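Local coordinates for protein halocarboxylic acid dehalogenase DehI (Pseudomonas putida, PDB 3BJX) that probably removes halogen from alpha-haloacids by hydrolysis, as a plasmid-encoded group I dehalogenase with an all-helical fold, at residues Y132-T137 against E245-L250; L139-Q144 against M279-I284; E103-A108 against G113-V118. All coordinates share one frame; numbering follows the deposited sequence.

Contact 1: residues Y132-T137 against E245-L250; sequences YLLLIT and ELVRGL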
loop_
_atom_site.group_PDB
_atom_site.type_symbol
_atom_site.label_atom_id
_atom_site.label_comp_id
_atom_site.label_asym_id
_atom_site.label_seq_id
_atom_site.Cartn_x
_atom_site.Cartn_y
_atom_site.Cartn_z
ATOM N N TYR A 132 0.704 -3.949 16.710
ATOM C CA TYR A 132 0.008 -3.090 15.767
ATOM C C TYR A 132 -0.097 -3.661 14.367
ATOM O O TYR A 132 -1.072 -3.421 13.684
ATOM C CB TYR A 132 0.648 -1.704 15.700
ATOM C CG TYR A 132 0.186 -0.799 16.786
ATOM C CD1 TYR A 132 -1.158 -0.426 16.880
ATOM C CD2 TYR A 132 1.094 -0.297 17.737
ATOM C CE1 TYR A 132 -1.592 0.421 17.912
ATOM C CE2 TYR A 132 0.677 0.551 18.739
ATOM C CZ TYR A 132 -0.667 0.898 18.835
ATOM O OH TYR A 132 -1.063 1.753 19.827
ATOM N N LEU A 133 0.917 -4.383 13.925
ATOM C CA LEU A 133 0.842 -5.093 12.643
ATOM C C LEU A 133 -0.329 -6.092 12.590
ATOM O O LEU A 133 -0.900 -6.303 11.529
ATOM C CB LEU A 133 2.176 -5.795 12.319
ATOM C CG LEU A 133 2.334 -6.551 10.997
ATOM C CD1 LEU A 133 1.982 -5.672 9.756
ATOM C CD2 LEU A 133 3.751 -7.169 10.869
ATOM N N LEU A 134 -0.684 -6.688 13.724
ATOM C CA LEU A 134 -1.822 -7.612 13.800
ATOM C C LEU A 134 -3.140 -6.873 13.759
ATOM O O LEU A 134 -4.026 -7.229 12.982
ATOM C CB LEU A 134 -1.771 -8.452 15.073
ATOM C CG LEU A 134 -0.726 -9.542 15.129
ATOM C CD1 LEU A 134 -0.499 -9.892 16.584
ATOM C CD2 LEU A 134 -1.093 -10.782 14.259
ATOM N N LEU A 135 -3.281 -5.861 14.617
ATOM C CA LEU A 135 -4.468 -4.989 14.609
ATOM C C LEU A 135 -4.775 -4.489 13.185
ATOM O O LEU A 135 -5.834 -4.785 12.649
ATOM C CB LEU A 135 -4.323 -3.818 15.595
ATOM C CG LEU A 135 -5.408 -2.724 15.540
ATOM C CD1 LEU A 135 -6.805 -3.296 15.743
ATOM C CD2 LEU A 135 -5.165 -1.615 16.535
ATOM N N ILE A 136 -3.830 -3.771 12.580
ATOM C CA ILE A 136 -3.963 -3.221 11.231
ATOM C C ILE A 136 -4.274 -4.296 10.181
ATOM O O ILE A 136 -5.089 -4.065 9.277
ATOM C CB ILE A 136 -2.699 -2.381 10.864
ATOM C CG1 ILE A 136 -2.582 -1.117 11.764
ATOM C CG2 ILE A 136 -2.599 -2.080 9.379
ATOM C CD1 ILE A 136 -3.855 -0.354 12.015
ATOM N N THR A 137 -3.638 -5.466 10.316
ATOM C CA THR A 137 -3.978 -6.654 9.510
ATOM C C THR A 137 -5.392 -7.197 9.773
ATOM O O THR A 137 -6.085 -7.508 8.800
ATOM C CB THR A 137 -2.929 -7.795 9.633
ATOM O OG1 THR A 137 -1.622 -7.254 9.440
ATOM C CG2 THR A 137 -3.160 -8.881 8.558
ATOM N N GLU A 245 -1.844 -14.591 8.066
ATOM C CA GLU A 245 -2.209 -15.926 8.533
ATOM C C GLU A 245 -2.546 -15.903 10.015
ATOM O O GLU A 245 -3.525 -16.531 10.451
ATOM C CB GLU A 245 -1.081 -16.932 8.298
ATOM C CG GLU A 245 -0.664 -17.077 6.835
ATOM C CD GLU A 245 0.647 -17.783 6.675
ATOM O OE1 GLU A 245 1.379 -17.917 7.666
ATOM O OE2 GLU A 245 0.961 -18.204 5.561
ATOM N N LEU A 246 -1.724 -15.195 10.787
ATOM C CA LEU A 246 -1.952 -15.091 12.207
ATOM C C LEU A 246 -3.339 -14.510 12.502
ATOM O O LEU A 246 -4.003 -14.990 13.424
ATOM C CB LEU A 246 -0.816 -14.324 12.922
ATOM C CG LEU A 246 0.470 -15.146 13.064
ATOM C CD1 LEU A 246 1.664 -14.272 13.353
ATOM C CD2 LEU A 246 0.322 -16.217 14.135
ATOM N N VAL A 247 -3.801 -13.510 11.737
ATOM C CA VAL A 247 -5.160 -12.988 12.028
ATOM C C VAL A 247 -6.297 -13.932 11.647
ATOM O O VAL A 247 -7.359 -13.852 12.256
ATOM C CB VAL A 247 -5.462 -11.495 11.588
ATOM C CG1 VAL A 247 -4.238 -10.607 11.747
ATOM C CG2 VAL A 247 -6.072 -11.407 10.176
ATOM N N ARG A 248 -6.082 -14.802 10.656
ATOM C CA ARG A 248 -7.050 -15.843 10.282
ATOM C C ARG A 248 -7.305 -16.817 11.409
ATOM O O ARG A 248 -8.435 -17.264 11.587
ATOM C CB ARG A 248 -6.551 -16.691 9.118
ATOM C CG ARG A 248 -6.532 -16.010 7.826
ATOM C CD ARG A 248 -7.767 -16.251 6.961
ATOM N NE ARG A 248 -7.448 -15.654 5.661
ATOM C CZ ARG A 248 -7.560 -14.362 5.359
ATOM N NH1 ARG A 248 -8.065 -13.489 6.216
ATOM N NH2 ARG A 248 -7.171 -13.949 4.174
ATOM N N GLY A 249 -6.228 -17.149 12.131
ATOM C CA GLY A 249 -6.233 -18.140 13.206
ATOM C C GLY A 249 -6.623 -17.541 14.538
ATOM O O GLY A 249 -6.631 -18.225 15.560
ATOM N N LEU A 250 -6.965 -16.260 14.551
ATOM C CA LEU A 250 -7.354 -15.631 15.808
ATOM C C LEU A 250 -8.567 -16.363 16.401
ATOM O O LEU A 250 -9.419 -16.865 15.649
ATOM C CB LEU A 250 -7.673 -14.152 15.607
ATOM C CG LEU A 250 -6.560 -13.130 15.823
ATOM C CD1 LEU A 250 -6.995 -11.766 15.327
ATOM C CD2 LEU A 250 -6.190 -13.034 17.309
#
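Leu134 is the first residue of Y132-T137 to meet E245-L250, and its side chain does so through one branch, CD2. Its CB bond does not aim at the other helix; with CG beside the backbone N (chi1 -73°) and CD1 extended away from CA, the remaining methyl, CD2, is carried across. CD2 lies 3.8 Å from Leu246 CB and 4.0 Å from Val247 CG1, so it straddles two successive residues of the partner helix. Against Val247 the leucine side chain runs past in the opposite direction, whereas it slants across Leu246. The backbone takes part too: Leu134 O is 3.6 Å from Val247 CG1, an approach of methyl to carbonyl.

One turn later Thr137 faces the same valine directly. Its CB is 3.8 Å from Val247 CG1, and its methyl CG2 stands equally near, with Val247 CG2 slightly farther off. The threonine is turned with OG1 back toward the carbonyl of Leu133, leaving CG2 for the valine; the OG1 to O separation there is implausibly short, so its exact length is doubtful. Val247 CG1 therefore sits in the shallow hollow between Leu134 and Thr137, and the closest backbone approach is here as well, with Val247 CA 6.6 Å from Leu134 CA.

No hydrogen bond joins the segments. Leu87 of helix 78-90 touches both Leu134 and Leu246, adding a third helix, and Ala243, one turn before Val247, also meets Thr137. The arrangement is buried, apolar helix-helix packing, joining the long helix 112-143 to the last turn of helix 230-248 within the all-alpha fold of DehI.

Contact 2: residues L139-Q144 against M279-I284; sequences LSESMQ and MYQRFI
Ser140 and Gln281 meet in a single buried hydrogen bond: Ser140 OG donates to Gln281 OE1 over 2.8 Å. The C=O...donor angle is 114°, and the hydroxyl stands above the amide, 64° out of the carbonyl plane, so it addresses the face of the group. Ser140 CB rests against the same amide, 3.7 Å from Gln281 CD. On the glutamine side, the chain beyond CG is extended (chi2 -177°), which carries the amide across the gap between the helices. A leucine in place of Gln281 would probably leave Ser140 OG without its partner on helix 267-299 and set the hydroxyl free to turn.

Farther out, Ile136 and Thr137 pack against Gln281, while Leu277, one turn earlier on helix 267-299, touches Ser140. Glu141 comes near the amide but is not bonded to it; its carboxylate is held by salt bridges to Arg146 and Arg248 through OE2 and to Arg244 through OE1. Tyr197 of the second subunit packs on Glu141, and a sulfate ion lies about 5 Å from its side chain. This is a buried polar bridge between two long helices, 112-143 and 267-299, of an all-alpha fold.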
loop_
_atom_site.group_PDB
_atom_site.type_symbol
_atom_site.label_atom_id
_atom_site.label_comp_id
_atom_site.label_asym_id
_atom_site.label_seq_id
_atom_site.Cartn_x
_atom_site.Cartn_y
_atom_site.Cartn_z
ATOM N N LEU A 139 -7.955 -5.490 10.857
ATOM C CA LEU A 139 -8.725 -4.425 10.230
ATOM C C LEU A 139 -8.689 -4.426 8.698
ATOM O O LEU A 139 -9.709 -4.218 8.093
ATOM C CB LEU A 139 -8.289 -3.061 10.769
ATOM C CG LEU A 139 -8.388 -2.719 12.269
ATOM C CD1 LEU A 139 -8.235 -1.234 12.470
ATOM C CD2 LEU A 139 -9.667 -3.216 12.921
ATOM N N SER A 140 -7.523 -4.642 8.078
ATOM C CA SER A 140 -7.407 -4.520 6.638
ATOM C C SER A 140 -8.080 -5.699 5.972
ATOM O O SER A 140 -8.809 -5.547 4.979
ATOM C CB SER A 140 -5.945 -4.453 6.209
ATOM O OG SER A 140 -5.839 -4.428 4.787
ATOM N N GLU A 141 -7.846 -6.877 6.541
ATOM C CA GLU A 141 -8.377 -8.114 5.994
ATOM C C GLU A 141 -9.915 -8.157 5.975
ATOM O O GLU A 141 -10.529 -8.551 4.970
ATOM C CB GLU A 141 -7.770 -9.274 6.785
ATOM C CG GLU A 141 -7.432 -10.526 6.003
ATOM C CD GLU A 141 -6.671 -10.293 4.713
ATOM O OE1 GLU A 141 -5.807 -9.401 4.636
ATOM O OE2 GLU A 141 -6.933 -11.048 3.764
ATOM N N SER A 142 -10.542 -7.730 7.074
ATOM C CA SER A 142 -12.003 -7.686 7.168
ATOM C C SER A 142 -12.604 -6.549 6.322
ATOM O O SER A 142 -13.657 -6.714 5.676
ATOM C CB SER A 142 -12.470 -7.612 8.625
ATOM O OG SER A 142 -11.884 -6.517 9.311
HETATM N N MSE A 143 -11.926 -5.402 6.324
HETATM C CA MSE A 143 -12.230 -4.312 5.400
HETATM C C MSE A 143 -12.361 -4.822 3.973
HETATM O O MSE A 143 -13.227 -4.383 3.227
HETATM C CB MSE A 143 -11.135 -3.249 5.459
HETATM C CG MSE A 143 -11.356 -2.053 4.559
HETATM SE SE MSE A 143 -13.094 -1.194 4.887
HETATM C CE MSE A 143 -12.968 -0.993 6.834
ATOM N N GLN A 144 -11.500 -5.763 3.605
ATOM C CA GLN A 144 -11.542 -6.377 2.278
ATOM C C GLN A 144 -12.369 -7.690 2.153
ATOM O O GLN A 144 -12.173 -8.448 1.219
ATOM C CB GLN A 144 -10.117 -6.553 1.733
ATOM C CG GLN A 144 -9.391 -5.240 1.505
ATOM C CD GLN A 144 -7.967 -5.476 1.035
ATOM O OE1 GLN A 144 -7.686 -6.503 0.433
ATOM N NE2 GLN A 144 -7.065 -4.527 1.307
HETATM N N MSE A 279 -1.808 0.183 2.938
HETATM C CA MSE A 279 -0.557 0.886 3.185
HETATM C C MSE A 279 0.073 0.649 4.565
HETATM O O MSE A 279 1.289 0.530 4.681
HETATM C CB MSE A 279 -0.794 2.379 2.995
HETATM C CG MSE A 279 0.454 3.197 3.080
HETATM SE SE MSE A 279 0.116 4.986 2.451
HETATM C CE MSE A 279 -1.052 5.653 3.916
ATOM N N TYR A 280 -0.744 0.635 5.613
ATOM C CA TYR A 280 -0.199 0.477 6.961
ATOM C C TYR A 280 0.244 -0.955 7.307
ATOM O O TYR A 280 1.118 -1.124 8.134
ATOM C CB TYR A 280 -1.076 1.126 8.058
ATOM C CG TYR A 280 -0.777 2.598 8.256
ATOM C CD1 TYR A 280 0.397 3.022 8.898
ATOM C CD2 TYR A 280 -1.658 3.572 7.783
ATOM C CE1 TYR A 280 0.676 4.382 9.052
ATOM C CE2 TYR A 280 -1.392 4.927 7.944
ATOM C CZ TYR A 280 -0.231 5.320 8.569
ATOM O OH TYR A 280 0.001 6.670 8.725
ATOM N N GLN A 281 -0.318 -1.976 6.658
ATOM C CA GLN A 281 0.270 -3.336 6.742
ATOM C C GLN A 281 1.764 -3.312 6.404
ATOM O O GLN A 281 2.584 -3.842 7.150
ATOM C CB GLN A 281 -0.449 -4.321 5.821
ATOM C CG GLN A 281 -1.926 -4.506 6.094
ATOM C CD GLN A 281 -2.552 -5.534 5.195
ATOM O OE1 GLN A 281 -3.209 -5.208 4.197
ATOM N NE2 GLN A 281 -2.370 -6.782 5.534
ATOM N N ARG A 282 2.107 -2.667 5.286
ATOM C CA ARG A 282 3.485 -2.629 4.788
ATOM C C ARG A 282 4.342 -1.657 5.584
ATOM O O ARG A 282 5.532 -1.903 5.788
ATOM C CB ARG A 282 3.521 -2.244 3.300
ATOM C CG ARG A 282 3.154 -3.335 2.340
ATOM C CD ARG A 282 1.655 -3.550 2.232
ATOM N NE ARG A 282 1.359 -4.644 1.316
ATOM C CZ ARG A 282 0.182 -5.244 1.218
ATOM N NH1 ARG A 282 -0.852 -4.819 1.942
ATOM N NH2 ARG A 282 0.031 -6.248 0.358
ATOM N N PHE A 283 3.729 -0.564 6.032
ATOM C CA PHE A 283 4.424 0.484 6.769
ATOM C C PHE A 283 4.917 -0.053 8.096
ATOM O O PHE A 283 6.120 0.074 8.418
ATOM C CB PHE A 283 3.521 1.717 6.940
ATOM C CG PHE A 283 4.159 2.860 7.717
ATOM C CD1 PHE A 283 4.683 3.959 7.053
ATOM C CD2 PHE A 283 4.219 2.836 9.106
ATOM C CE1 PHE A 283 5.263 5.010 7.742
ATOM C CE2 PHE A 283 4.799 3.889 9.819
ATOM C CZ PHE A 283 5.324 4.972 9.129
ATOM N N ILE A 284 3.991 -0.664 8.851
ATOM C CA ILE A 284 4.291 -1.277 10.151
ATOM C C ILE A 284 5.297 -2.407 9.999
ATOM O O ILE A 284 6.279 -2.461 10.748
ATOM C CB ILE A 284 3.058 -1.874 10.853
ATOM C CG1 ILE A 284 1.861 -0.918 10.842
ATOM C CG2 ILE A 284 3.444 -2.329 12.292
ATOM C CD1 ILE A 284 1.901 0.158 11.840
#

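Contact 3: residues E103-A108 against G113-V118; sequences ERLYAA and GEIEKV
Ile115 reaches with its CD1 methyl into the angle between Leu105 and Tyr106, two consecutive residues of helix 101-107. Its chain is stretched out: CG1 lies beside the backbone N, and CD1 continues away from CA (chi2 165°), so the methyl is the part that arrives first. Tyr106 crosses this chain at about a right angle, and its ring meets the methyl obliquely, with CE1 3.6 Å and CD1 3.7 Å from Ile115 CD1. The tyrosine sets out from its helix pointing away from Ile115, and it is the length of the side chain, with CG beside the backbone N (chi1 -74°), that brings the ring back to the isoleucine.

Leu105 approaches differently. Its CB points at the partner helix and is itself the touching atom, 3.9 Å from Ile115 CD1 and 4.0 Å from Ile115 CG1, so the isoleucine lies against the root of the leucine and not against its methyls. The backbones are nearest here too, with Leu105 CA 7.4 Å from Ile115 CA.

Phe110, in the short connection between the helices, touches both Leu105 and Ile115, while Ile217 of helix 212-223 packs on Leu105. Polar groups lie alongside: Tyr106 OH hydrogen-bonds to Asp112 OD1, which ties the far end of the ring to the start of helix 112-143, and the carboxylate carbon of Glu103 lies at the ring edge, in its plane.

Across the two segments there is no hydrogen bond or charge pair. Between them the contact thus rests on dispersion and burial of apolar surface, and the Tyr106-Asp112 hydrogen bond adds a polar link between these sequential helices; both that bond and the methyl contact are consistent with the ring's placement.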
loop_
_atom_site.group_PDB
_atom_site.type_symbol
_atom_site.label_atom_id
_atom_site.label_comp_id
_atom_site.label_asym_id
_atom_site.label_seq_id
_atom_site.Cartn_x
_atom_site.Cartn_y
_atom_site.Cartn_z
ATOM N N GLU A 103 29.272 1.811 20.683
ATOM C CA GLU A 103 30.566 2.509 20.495
ATOM C C GLU A 103 30.458 3.739 19.571
ATOM O O GLU A 103 31.139 4.744 19.776
ATOM C CB GLU A 103 31.649 1.554 19.963
ATOM C CG GLU A 103 32.158 0.465 20.942
ATOM C CD GLU A 103 32.733 1.020 22.268
ATOM O OE1 GLU A 103 33.288 2.158 22.308
ATOM O OE2 GLU A 103 32.632 0.293 23.286
ATOM N N ARG A 104 29.603 3.638 18.553
ATOM C CA ARG A 104 29.279 4.752 17.662
ATOM C C ARG A 104 28.639 5.924 18.384
ATOM O O ARG A 104 28.938 7.081 18.091
ATOM C CB ARG A 104 28.360 4.273 16.517
ATOM C CG ARG A 104 27.859 5.390 15.584
ATOM C CD ARG A 104 29.029 6.046 14.846
ATOM N NE ARG A 104 28.678 7.240 14.070
ATOM C CZ ARG A 104 28.858 8.495 14.468
ATOM N NH1 ARG A 104 29.379 8.754 15.661
ATOM N NH2 ARG A 104 28.512 9.508 13.663
ATOM N N LEU A 105 27.722 5.622 19.295
ATOM C CA LEU A 105 27.041 6.652 20.059
ATOM C C LEU A 105 27.975 7.247 21.108
ATOM O O LEU A 105 27.918 8.439 21.369
ATOM C CB LEU A 105 25.730 6.117 20.669
ATOM C CG LEU A 105 24.646 5.796 19.612
ATOM C CD1 LEU A 105 23.479 5.054 20.242
ATOM C CD2 LEU A 105 24.184 7.039 18.827
ATOM N N TYR A 106 28.867 6.431 21.668
ATOM C CA TYR A 106 29.977 6.952 22.460
ATOM C C TYR A 106 30.744 8.010 21.683
ATOM O O TYR A 106 30.966 9.113 22.181
ATOM C CB TYR A 106 30.954 5.837 22.841
ATOM C CG TYR A 106 30.469 4.893 23.919
ATOM C CD1 TYR A 106 29.529 5.289 24.869
ATOM C CD2 TYR A 106 31.008 3.624 24.025
ATOM C CE1 TYR A 106 29.114 4.415 25.872
ATOM C CE2 TYR A 106 30.603 2.742 25.023
ATOM C CZ TYR A 106 29.663 3.135 25.941
ATOM O OH TYR A 106 29.273 2.226 26.910
ATOM N N ALA A 107 31.156 7.650 20.465
ATOM C CA ALA A 107 31.918 8.524 19.589
ATOM C C ALA A 107 31.159 9.808 19.278
ATOM O O ALA A 107 31.767 10.857 19.043
ATOM C CB ALA A 107 32.279 7.791 18.314
ATOM N N ALA A 108 29.830 9.729 19.275
ATOM C CA ALA A 108 29.008 10.929 19.173
ATOM C C ALA A 108 28.800 11.541 20.564
ATOM O O ALA A 108 28.245 12.631 20.682
ATOM C CB ALA A 108 27.679 10.599 18.506
ATOM N N GLY A 113 23.999 6.457 30.327
ATOM C CA GLY A 113 22.686 6.935 30.749
ATOM C C GLY A 113 21.815 7.439 29.612
ATOM O O GLY A 113 20.593 7.330 29.670
ATOM N N GLU A 114 22.440 8.001 28.579
ATOM C CA GLU A 114 21.710 8.530 27.427
ATOM C C GLU A 114 21.355 7.424 26.424
ATOM O O GLU A 114 20.261 7.378 25.912
ATOM C CB GLU A 114 22.519 9.617 26.748
ATOM C CG GLU A 114 22.719 10.895 27.562
ATOM C CD GLU A 114 23.792 11.808 26.947
ATOM O OE1 GLU A 114 24.954 11.362 26.782
ATOM O OE2 GLU A 114 23.470 12.977 26.623
ATOM N N ILE A 115 22.305 6.544 26.134
ATOM C CA ILE A 115 22.059 5.348 25.348
ATOM C C ILE A 115 20.919 4.476 25.955
ATOM O O ILE A 115 20.156 3.854 25.202
ATOM C CB ILE A 115 23.375 4.551 25.155
ATOM C CG1 ILE A 115 24.388 5.398 24.352
ATOM C CG2 ILE A 115 23.097 3.220 24.465
ATOM C CD1 ILE A 115 25.866 4.899 24.391
ATOM N N GLU A 116 20.791 4.471 27.294
ATOM C CA GLU A 116 19.693 3.779 27.992
ATOM C C GLU A 116 18.320 4.395 27.696
ATOM O O GLU A 116 17.297 3.689 27.571
ATOM C CB GLU A 116 19.956 3.674 29.513
ATOM C CG GLU A 116 18.907 2.872 30.358
ATOM C CD GLU A 116 18.628 1.435 29.869
ATOM O OE1 GLU A 116 19.566 0.613 29.741
ATOM O OE2 GLU A 116 17.444 1.108 29.622
ATOM N N LYS A 117 18.308 5.713 27.532
ATOM C CA LYS A 117 17.104 6.421 27.155
ATOM C C LYS A 117 16.674 6.079 25.738
ATOM O O LYS A 117 15.491 5.908 25.493
ATOM C CB LYS A 117 17.288 7.921 27.341
ATOM C CG LYS A 117 17.579 8.335 28.775
ATOM C CD LYS A 117 16.703 7.558 29.709
ATOM C CE LYS A 117 16.804 8.076 31.105
ATOM N NZ LYS A 117 15.672 7.504 31.887
ATOM N N VAL A 118 17.640 5.970 24.817
ATOM C CA VAL A 118 17.393 5.551 23.419
ATOM C C VAL A 118 16.840 4.114 23.437
ATOM O O VAL A 118 15.742 3.860 22.953
ATOM C CB VAL A 118 18.700 5.681 22.551
ATOM C CG1 VAL A 118 18.573 4.997 21.182
ATOM C CG2 VAL A 118 19.142 7.173 22.413
#

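All three contacts use the long helix 112-143. Contact 3 joins its first turns to the preceding helix 101-107, a local pairing that closes before the others begin. Contacts 1 and 2 follow in its later turns and reach much farther along the chain, to helices 230-248 and 267-299, which are consecutive; their segments alternate in sequence. Their centres are 9 Å apart and their atoms touch, so the two form one continuous buried region. Contact 3 lies about 35 Å from either, centre to centre, on the opposite side of the chain's centre. Helix 112-143 thus runs from a peripheral pairing with helix 101-107 to the buried packing of contacts 1 and 2.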